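Local coordinates for putative nisin-resistance protein (Streptococcus agalactiae 515, PDB 4Y68) that probably acts as a serine peptidase of family S41 that recognises and cleaves the lantibiotic nisin, giving the bacterium resistance, at residues G87-V99 and N257-T271. Residues are numbered along the deposited sequence; the frame is centred on the assembly and turned at random.
Sequences GGKHSQILSKETV and NETFMLYDGARLALT
N257 points its ND2 at one face of the H90 ring, 3.3 Å above the plane and over its centre, with the amide tilted 45° to the ring. The same ND2 donates to H90 O (3.0 Å), reaching it from above the carbonyl plane, a bent bond at 139°. The amide's other end is fixed by T271 OG1, which donates to N257 OD1 at 2.7 Å and accepts from S91 OG, a short chain of hydrogen bonds showing how side chains can tie a strand end. A water joins T271 OG1 to G87 O and H90 N, while the ring nitrogens of H90 turn to T255 and S228.

Between the ends, strand 92-94 runs antiparallel to 267-271; Q92 with A269 and L94 with R267 each form a hydrogen-bonded pair with two backbone bonds. At the far end V99 CG1 sits 3.6 Å from R267 CZ, over the guanidinium face; the extended chain of R267, with CG beside the backbone N (chi1 -59°), also brings its CG against V99 CG2. On the opposite face I93 CG2 meets L268 CD1.

Strand 92-94 thus edges the 256-261/267-276 hairpin, linking helix 72-87 to helix 96-103, while helix 32-46 packs against L268 and A266.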
loop_
_atom_site.group_PDB
_atom_site.type_symbol
_atom_site.label_atom_id
_atom_site.label_comp_id
_atom_site.label_asym_id
_atom_site.label_seq_id
_atom_site.Cartn_x
_atom_site.Cartn_y
_atom_site.Cartn_z
ATOM N N GLY A 87 -1.914 16.402 4.443
ATOM C CA GLY A 87 -2.070 14.969 4.267
ATOM C C GLY A 87 -1.217 14.123 5.196
ATOM O O GLY A 87 -1.533 12.967 5.440
ATOM N N GLY A 88 -0.136 14.694 5.718
ATOM C CA GLY A 88 0.732 13.963 6.631
ATOM C C GLY A 88 1.866 13.283 5.902
ATOM O O GLY A 88 2.018 13.440 4.675
ATOM N N LYS A 89 2.668 12.521 6.643
ATOM C CA LYS A 89 3.923 11.984 6.113
ATOM C C LYS A 89 3.753 10.907 5.029
ATOM O O LYS A 89 4.723 10.509 4.407
ATOM C CB LYS A 89 4.770 11.413 7.250
ATOM C CG LYS A 89 4.298 10.092 7.789
ATOM C CD LYS A 89 5.157 9.657 8.978
ATOM C CE LYS A 89 5.394 8.149 8.982
ATOM N NZ LYS A 89 5.221 7.472 10.338
ATOM N N HIS A 90 2.534 10.425 4.820
ATOM C CA HIS A 90 2.296 9.412 3.803
ATOM C C HIS A 90 1.876 10.100 2.496
ATOM O O HIS A 90 1.721 9.455 1.458
ATOM C CB HIS A 90 1.234 8.417 4.290
ATOM C CG HIS A 90 1.196 7.124 3.530
ATOM N ND1 HIS A 90 0.138 6.240 3.622
ATOM C CD2 HIS A 90 2.091 6.550 2.688
ATOM C CE1 HIS A 90 0.376 5.192 2.857
ATOM N NE2 HIS A 90 1.555 5.355 2.275
ATOM N N SER A 91 1.709 11.419 2.548
ATOM C CA SER A 91 1.298 12.161 1.364
ATOM C C SER A 91 2.492 12.746 0.622
ATOM O O SER A 91 3.502 13.059 1.239
ATOM C CB SER A 91 0.325 13.272 1.740
ATOM O OG SER A 91 -0.904 12.758 2.234
ATOM N N GLN A 92 2.372 12.906 -0.698
ATOM C CA GLN A 92 3.402 13.601 -1.481
ATOM C C GLN A 92 2.973 13.856 -2.917
ATOM O O GLN A 92 1.960 13.330 -3.379
ATOM C CB GLN A 92 4.713 12.805 -1.485
ATOM C CG GLN A 92 4.577 11.388 -1.999
ATOM C CD GLN A 92 5.846 10.576 -1.808
ATOM O OE1 GLN A 92 6.936 11.132 -1.784
ATOM N NE2 GLN A 92 5.708 9.256 -1.660
ATOM N N ILE A 93 3.752 14.681 -3.607
ATOM C CA ILE A 93 3.589 14.940 -5.027
ATOM C C ILE A 93 4.764 14.297 -5.766
ATOM O O ILE A 93 5.924 14.615 -5.519
ATOM C CB ILE A 93 3.525 16.462 -5.359
ATOM C CG1 ILE A 93 4.687 17.221 -4.697
ATOM C CG2 ILE A 93 2.232 17.075 -4.891
ATOM C CD1 ILE A 93 4.320 17.987 -3.388
ATOM N N LEU A 94 4.467 13.364 -6.655
ATOM C CA LEU A 94 5.509 12.781 -7.480
ATOM C C LEU A 94 5.435 13.349 -8.900
ATOM O O LEU A 94 4.378 13.355 -9.522
ATOM C CB LEU A 94 5.374 11.265 -7.482
ATOM C CG LEU A 94 5.261 10.711 -6.058
ATOM C CD1 LEU A 94 4.843 9.260 -6.067
ATOM C CD2 LEU A 94 6.591 10.893 -5.334
ATOM N N SER A 95 6.556 13.859 -9.394
ATOM C CA SER A 95 6.621 14.313 -10.762
ATOM C C SER A 95 6.472 13.089 -11.659
ATOM O O SER A 95 6.653 11.945 -11.210
ATOM C CB SER A 95 7.943 15.034 -11.037
ATOM O OG SER A 95 9.026 14.122 -10.974
ATOM N N LYS A 96 6.134 13.335 -12.917
ATOM C CA LYS A 96 6.007 12.268 -13.904
ATOM C C LYS A 96 7.254 11.390 -13.963
ATOM O O LYS A 96 7.154 10.177 -14.027
ATOM C CB LYS A 96 5.726 12.851 -15.291
ATOM C CG LYS A 96 5.248 11.798 -16.287
ATOM C CD LYS A 96 5.122 12.313 -17.718
ATOM C CE LYS A 96 4.535 11.211 -18.614
ATOM N NZ LYS A 96 4.360 11.615 -20.039
ATOM N N GLU A 97 8.428 12.011 -13.924
ATOM C CA GLU A 97 9.676 11.269 -14.032
ATOM C C GLU A 97 9.895 10.366 -12.816
ATOM O O GLU A 97 10.252 9.194 -12.970
ATOM C CB GLU A 97 10.858 12.225 -14.212
ATOM C CG GLU A 97 12.221 11.528 -14.272
ATOM C CD GLU A 97 12.384 10.578 -15.476
ATOM O OE1 GLU A 97 11.691 10.776 -16.500
ATOM O OE2 GLU A 97 13.212 9.635 -15.394
ATOM N N THR A 98 9.682 10.918 -11.623
ATOM C CA THR A 98 9.800 10.182 -10.363
ATOM C C THR A 98 8.838 8.988 -10.331
ATOM O O THR A 98 9.177 7.916 -9.832
ATOM C CB THR A 98 9.499 11.087 -9.138
ATOM O OG1 THR A 98 10.354 12.240 -9.137
ATOM C CG2 THR A 98 9.686 10.335 -7.853
ATOM N N VAL A 99 7.630 9.191 -10.855
ATOM C CA VAL A 99 6.621 8.141 -10.886
ATOM C C VAL A 99 7.076 6.979 -11.780
ATOM O O VAL A 99 6.843 5.818 -11.456
ATOM C CB VAL A 99 5.261 8.676 -11.386
ATOM C CG1 VAL A 99 4.357 7.533 -11.831
ATOM C CG2 VAL A 99 4.594 9.504 -10.308
ATOM N N ASN A 257 -4.199 6.030 1.031
ATOM C CA ASN A 257 -4.086 7.168 0.122
ATOM C C ASN A 257 -5.008 7.056 -1.080
ATOM O O ASN A 257 -5.384 5.955 -1.496
ATOM C CB ASN A 257 -2.659 7.330 -0.403
ATOM C CG ASN A 257 -1.679 7.740 0.676
ATOM O OD1 ASN A 257 -2.071 8.184 1.758
ATOM N ND2 ASN A 257 -0.385 7.583 0.383
ATOM N N GLU A 258 -5.360 8.210 -1.631
ATOM C CA GLU A 258 -6.009 8.273 -2.930
ATOM C C GLU A 258 -5.049 9.039 -3.828
ATOM O O GLU A 258 -4.355 9.947 -3.362
ATOM C CB GLU A 258 -7.380 8.944 -2.844
ATOM C CG GLU A 258 -8.322 8.285 -1.816
ATOM C CD GLU A 258 -9.636 9.053 -1.591
ATOM O OE1 GLU A 258 -9.802 10.151 -2.153
ATOM O OE2 GLU A 258 -10.510 8.556 -0.836
ATOM N N THR A 259 -4.965 8.655 -5.099
ATOM C CA THR A 259 -3.949 9.231 -5.958
ATOM C C THR A 259 -4.611 9.954 -7.115
ATOM O O THR A 259 -5.490 9.404 -7.773
ATOM C CB THR A 259 -2.972 8.151 -6.476
ATOM O OG1 THR A 259 -2.265 7.581 -5.364
ATOM C CG2 THR A 259 -1.959 8.761 -7.443
ATOM N N PHE A 260 -4.183 11.193 -7.344
ATOM C CA PHE A 260 -4.809 12.076 -8.326
ATOM C C PHE A 260 -3.816 12.411 -9.434
ATOM O O PHE A 260 -2.717 12.908 -9.165
ATOM C CB PHE A 260 -5.333 13.346 -7.641
ATOM C CG PHE A 260 -6.335 13.068 -6.552
ATOM C CD1 PHE A 260 -7.692 13.010 -6.841
ATOM C CD2 PHE A 260 -5.912 12.815 -5.246
ATOM C CE1 PHE A 260 -8.613 12.718 -5.842
ATOM C CE2 PHE A 260 -6.823 12.538 -4.238
ATOM C CZ PHE A 260 -8.173 12.481 -4.535
ATOM N N MET A 261 -4.180 12.074 -10.670
ATOM C CA MET A 261 -3.309 12.329 -11.818
ATOM C C MET A 261 -3.434 13.782 -12.215
ATOM O O MET A 261 -4.522 14.244 -12.557
ATOM C CB MET A 261 -3.654 11.435 -13.007
ATOM C CG MET A 261 -3.847 9.965 -12.640
ATOM S SD MET A 261 -2.424 9.206 -11.834
ATOM C CE MET A 261 -3.200 7.784 -11.065
ATOM N N LEU A 262 -2.324 14.496 -12.169
ATOM C CA LEU A 262 -2.335 15.925 -12.461
ATOM C C LEU A 262 -2.132 16.183 -13.954
ATOM O O LEU A 262 -1.821 15.268 -14.719
ATOM C CB LEU A 262 -1.264 16.625 -11.631
ATOM C CG LEU A 262 -1.431 16.337 -10.140
ATOM C CD1 LEU A 262 -0.288 16.936 -9.345
ATOM C CD2 LEU A 262 -2.784 16.878 -9.665
ATOM N N TYR A 263 -2.273 17.443 -14.357
ATOM C CA TYR A 263 -2.314 17.770 -15.773
ATOM C C TYR A 263 -1.122 17.250 -16.600
ATOM O O TYR A 263 -1.306 16.817 -17.728
ATOM C CB TYR A 263 -2.442 19.272 -15.946
ATOM C CG TYR A 263 -2.944 19.670 -17.317
ATOM C CD1 TYR A 263 -2.053 19.866 -18.368
ATOM C CD2 TYR A 263 -4.303 19.841 -17.565
ATOM C CE1 TYR A 263 -2.489 20.242 -19.626
ATOM C CE2 TYR A 263 -4.754 20.220 -18.830
ATOM C CZ TYR A 263 -3.833 20.413 -19.858
ATOM O OH TYR A 263 -4.239 20.772 -21.124
ATOM N N ASP A 264 0.084 17.258 -16.043
ATOM C CA ASP A 264 1.263 16.909 -16.832
ATOM C C ASP A 264 1.798 15.508 -16.535
ATOM O O ASP A 264 2.958 15.214 -16.846
ATOM C CB ASP A 264 2.373 17.935 -16.586
ATOM C CG ASP A 264 2.783 17.993 -15.126
ATOM O OD1 ASP A 264 1.945 17.631 -14.263
ATOM O OD2 ASP A 264 3.937 18.379 -14.840
ATOM N N GLY A 265 0.972 14.656 -15.924
ATOM C CA GLY A 265 1.407 13.310 -15.590
ATOM C C GLY A 265 2.036 13.168 -14.205
ATOM O O GLY A 265 2.424 12.073 -13.778
ATOM N N ALA A 266 2.139 14.273 -13.483
ATOM C CA ALA A 266 2.552 14.171 -12.095
ATOM C C ALA A 266 1.392 13.573 -11.288
ATOM O O ALA A 266 0.244 13.658 -11.708
ATOM C CB ALA A 266 2.968 15.526 -11.561
ATOM N N ARG A 267 1.707 12.959 -10.155
ATOM C CA ARG A 267 0.694 12.371 -9.269
ATOM C C ARG A 267 0.676 12.980 -7.876
ATOM O O ARG A 267 1.715 13.084 -7.228
ATOM C CB ARG A 267 0.924 10.870 -9.103
ATOM C CG ARG A 267 0.906 10.073 -10.348
ATOM C CD ARG A 267 0.833 8.591 -9.973
ATOM N NE ARG A 267 0.763 7.728 -11.149
ATOM C CZ ARG A 267 1.018 6.422 -11.125
ATOM N NH1 ARG A 267 1.356 5.831 -9.978
ATOM N NH2 ARG A 267 0.935 5.708 -12.251
ATOM N N LEU A 268 -0.507 13.350 -7.405
ATOM C CA LEU A 268 -0.701 13.698 -6.012
ATOM C C LEU A 268 -1.184 12.463 -5.260
ATOM O O LEU A 268 -2.301 12.011 -5.479
ATOM C CB LEU A 268 -1.701 14.852 -5.865
ATOM C CG LEU A 268 -2.257 15.134 -4.452
ATOM C CD1 LEU A 268 -1.193 15.646 -3.492
ATOM C CD2 LEU A 268 -3.440 16.111 -4.484
ATOM N N ALA A 269 -0.317 11.911 -4.407
ATOM C CA ALA A 269 -0.681 10.864 -3.467
ATOM C C ALA A 269 -1.166 11.488 -2.161
ATOM O O ALA A 269 -0.373 12.009 -1.394
ATOM C CB ALA A 269 0.496 9.949 -3.201
ATOM N N LEU A 270 -2.460 11.400 -1.901
ATOM C CA LEU A 270 -3.084 12.122 -0.782
ATOM C C LEU A 270 -3.688 11.189 0.273
ATOM O O LEU A 270 -4.471 10.298 -0.059
ATOM C CB LEU A 270 -4.172 13.065 -1.321
ATOM C CG LEU A 270 -4.898 13.966 -0.324
ATOM C CD1 LEU A 270 -3.882 14.801 0.456
ATOM C CD2 LEU A 270 -5.871 14.885 -1.055
ATOM N N THR A 271 -3.352 11.404 1.545
ATOM C CA THR A 271 -3.851 10.532 2.600
ATOM C C THR A 271 -5.279 10.903 2.956
ATOM O O THR A 271 -5.573 12.070 3.227
ATOM C CB THR A 271 -2.958 10.609 3.840
ATOM O OG1 THR A 271 -1.620 10.258 3.468
ATOM C CG2 THR A 271 -3.454 9.669 4.916
HETATM O O HOH W 1 -0.231 10.862 5.846
HETATM O O HOH W 2 5.729 16.156 -13.910
#